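PDB 2ZBA: trichothecene 3-O-acetyltransferase TRI101 from Fusarium sporotrichioides, which transfers an acetyl group from acetyl-CoA to the C3 hydroxyl of trichothecene mycotoxins during their biosynthesis. Local coordinates for residues Q356-A359 and T360-G364. Residues are numbered along the deposited sequence; the frame is centred on the assembly and turned at random.
Sequences QALA and TYMHG
Q356 and T360 meet one turn apart where 356-359 runs unbroken into 360-364 through the last two turns of helix 348-363, G364 already being loop. Four consecutive i to i+4 bonds join the segments: the amides of T360, Y361, M362 and H363 reach the carbonyls of Q356, A357, L358 and A359, with N-H...O angles between 157° and 166°. A weak bond from G364 N to T360 O, 3.3 Å, follows as the helix gives way to loop.

T360 doubles the grip on Q356 O: T360 N lies 2.9 Å from Q356 O and T360 OG1 2.7 Å from it, the two donors coming from opposite faces of the carbonyl plane. With chi1 at -51°, OG1 lies beside T360's own N and is turned back along the helix; it also hydrogen-bonds L208 N, so the hydroxyl both donates and accepts. L358 and M362, a selenomethionine, lie side by side, L358 CD1 4.1 Å from M362 SE, two buried apolar side chains suited to the face covered by Q220 and Q22. Small A357 and A359 pack against Y211 and V205 of the long connection after helix 191-197, which also carries L208. The side chain of Y361 comes within about 4 Å of that of calcium-binding I221.

This is the C-terminal end of helix 348-363, where a threonine hydroxyl bonds the i-4 carbonyl, beside the calcium-site loop.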
ATOM      1  N   GLN A 356       9.032   5.021 -17.451  1.00 13.29           N
ATOM      2  CA  GLN A 356       9.130   4.518 -18.826  1.00 13.90           C
ATOM      3  C   GLN A 356      10.458   3.814 -19.044  1.00 13.38           C
ATOM      4  O   GLN A 356      10.507   2.838 -19.782  1.00 13.63           O
ATOM      5  CB  GLN A 356       8.978   5.650 -19.855  1.00 13.74           C
ATOM      6  CG  GLN A 356       7.575   6.300 -19.861  1.00 14.22           C
ATOM      7  CD  GLN A 356       7.407   7.282 -21.002  1.00 15.37           C
ATOM      8  OE1 GLN A 356       7.214   6.892 -22.177  1.00 16.22           O
ATOM      9  NE2 GLN A 356       7.503   8.572 -20.674  1.00 12.77           N
ATOM     10  N   ALA A 357      11.535   4.311 -18.424  1.00 13.50           N
ATOM     11  CA  ALA A 357      12.837   3.609 -18.537  1.00 13.69           C
ATOM     12  C   ALA A 357      12.742   2.212 -17.901  1.00 13.48           C
ATOM     13  O   ALA A 357      13.221   1.236 -18.461  1.00 13.78           O
ATOM     14  CB  ALA A 357      13.942   4.401 -17.907  1.00 13.43           C
ATOM     15  N   LEU A 358      12.113   2.131 -16.729  1.00 14.01           N
ATOM     16  CA  LEU A 358      11.895   0.859 -16.042  1.00 13.80           C
ATOM     17  C   LEU A 358      11.090  -0.086 -16.899  1.00 14.19           C
ATOM     18  O   LEU A 358      11.476  -1.254 -17.055  1.00 14.40           O
ATOM     19  CB  LEU A 358      11.209   1.064 -14.677  1.00 14.39           C
ATOM     20  CG  LEU A 358      10.918  -0.174 -13.786  1.00 14.27           C
ATOM     21  CD1 LEU A 358      12.211  -0.910 -13.341  1.00 12.92           C
ATOM     22  CD2 LEU A 358      10.097   0.224 -12.552  1.00 13.96           C
ATOM     23  N   ALA A 359       9.996   0.417 -17.476  1.00 14.06           N
ATOM     24  CA  ALA A 359       9.084  -0.403 -18.272  1.00 14.91           C
ATOM     25  C   ALA A 359       9.794  -0.913 -19.527  1.00 15.87           C
ATOM     26  O   ALA A 359       9.675  -2.090 -19.878  1.00 16.04           O
ATOM     27  CB  ALA A 359       7.823   0.394 -18.643  1.00 14.85           C
ATOM     28  N   THR A 360      10.586  -0.044 -20.151  1.00 15.91           N
ATOM     29  CA  THR A 360      11.339  -0.428 -21.354  1.00 15.95           C
ATOM     30  C   THR A 360      12.363  -1.512 -21.021  1.00 16.72           C
ATOM     31  O   THR A 360      12.417  -2.538 -21.687  1.00 16.55           O
ATOM     32  CB  THR A 360      12.014   0.780 -22.006  1.00 14.82           C
ATOM     33  OG1 THR A 360      11.040   1.792 -22.188  1.00 15.05           O
ATOM     34  CG2 THR A 360      12.604   0.429 -23.404  1.00 14.63           C
ATOM     35  N   TYR A 361      13.141  -1.276 -19.970  1.00 17.10           N
ATOM     36  CA  TYR A 361      14.181  -2.212 -19.514  1.00 17.63           C
ATOM     37  C   TYR A 361      13.619  -3.598 -19.194  1.00 18.23           C
ATOM     38  O   TYR A 361      14.166  -4.620 -19.626  1.00 17.77           O
ATOM     39  CB  TYR A 361      14.917  -1.623 -18.309  1.00 17.31           C
ATOM     40  CG  TYR A 361      15.961  -2.531 -17.692  1.00 18.78           C
ATOM     41  CD1 TYR A 361      17.112  -2.906 -18.403  1.00 18.77           C
ATOM     42  CD2 TYR A 361      15.802  -3.005 -16.403  1.00 19.78           C
ATOM     43  CE1 TYR A 361      18.064  -3.745 -17.840  1.00 19.38           C
ATOM     44  CE2 TYR A 361      16.745  -3.845 -15.825  1.00 21.51           C
ATOM     45  CZ  TYR A 361      17.876  -4.202 -16.548  1.00 20.44           C
ATOM     46  OH  TYR A 361      18.797  -5.027 -15.957  1.00 20.66           O
HETATM   47  N   MSE A 362      12.505  -3.631 -18.460  1.00 17.94           N
HETATM   48  CA  MSE A 362      11.876  -4.889 -18.087  1.00 17.85           C
HETATM   49  C   MSE A 362      11.275  -5.633 -19.273  1.00 19.03           C
HETATM   50  O   MSE A 362      11.415  -6.851 -19.374  1.00 19.03           O
HETATM   51  CB  MSE A 362      10.807  -4.642 -17.019  1.00 17.80           C
HETATM   52  CG  MSE A 362      11.343  -4.199 -15.652  1.00 14.78           C
HETATM   53 SE   MSE A 362       9.880  -4.113 -14.344  0.50 17.07          SE
HETATM   54  CE  MSE A 362       9.435  -5.863 -14.226  1.00 10.60           C
ATOM     55  N   HIS A 363      10.602  -4.906 -20.157  1.00 19.79           N
ATOM     56  CA  HIS A 363      10.032  -5.477 -21.369  1.00 21.37           C
ATOM     57  C   HIS A 363      11.041  -6.341 -22.132  1.00 22.25           C
ATOM     58  O   HIS A 363      10.714  -7.448 -22.595  1.00 23.00           O
ATOM     59  CB  HIS A 363       9.470  -4.363 -22.268  1.00 21.55           C
ATOM     60  CG  HIS A 363       8.812  -4.867 -23.518  1.00 23.78           C
ATOM     61  ND1 HIS A 363       7.571  -5.469 -23.521  1.00 26.41           N
ATOM     62  CD2 HIS A 363       9.227  -4.860 -24.808  1.00 25.39           C
ATOM     63  CE1 HIS A 363       7.246  -5.803 -24.757  1.00 26.35           C
ATOM     64  NE2 HIS A 363       8.238  -5.454 -25.556  1.00 26.97           N
ATOM     65  N   GLY A 364      12.266  -5.838 -22.230  1.00 22.84           N
ATOM     66  CA  GLY A 364      13.323  -6.507 -22.958  1.00 23.71           C
ATOM     67  C   GLY A 364      14.172  -7.447 -22.144  1.00 24.06           C
ATOM     68  O   GLY A 364      15.099  -8.042 -22.692  1.00 23.88           O
TER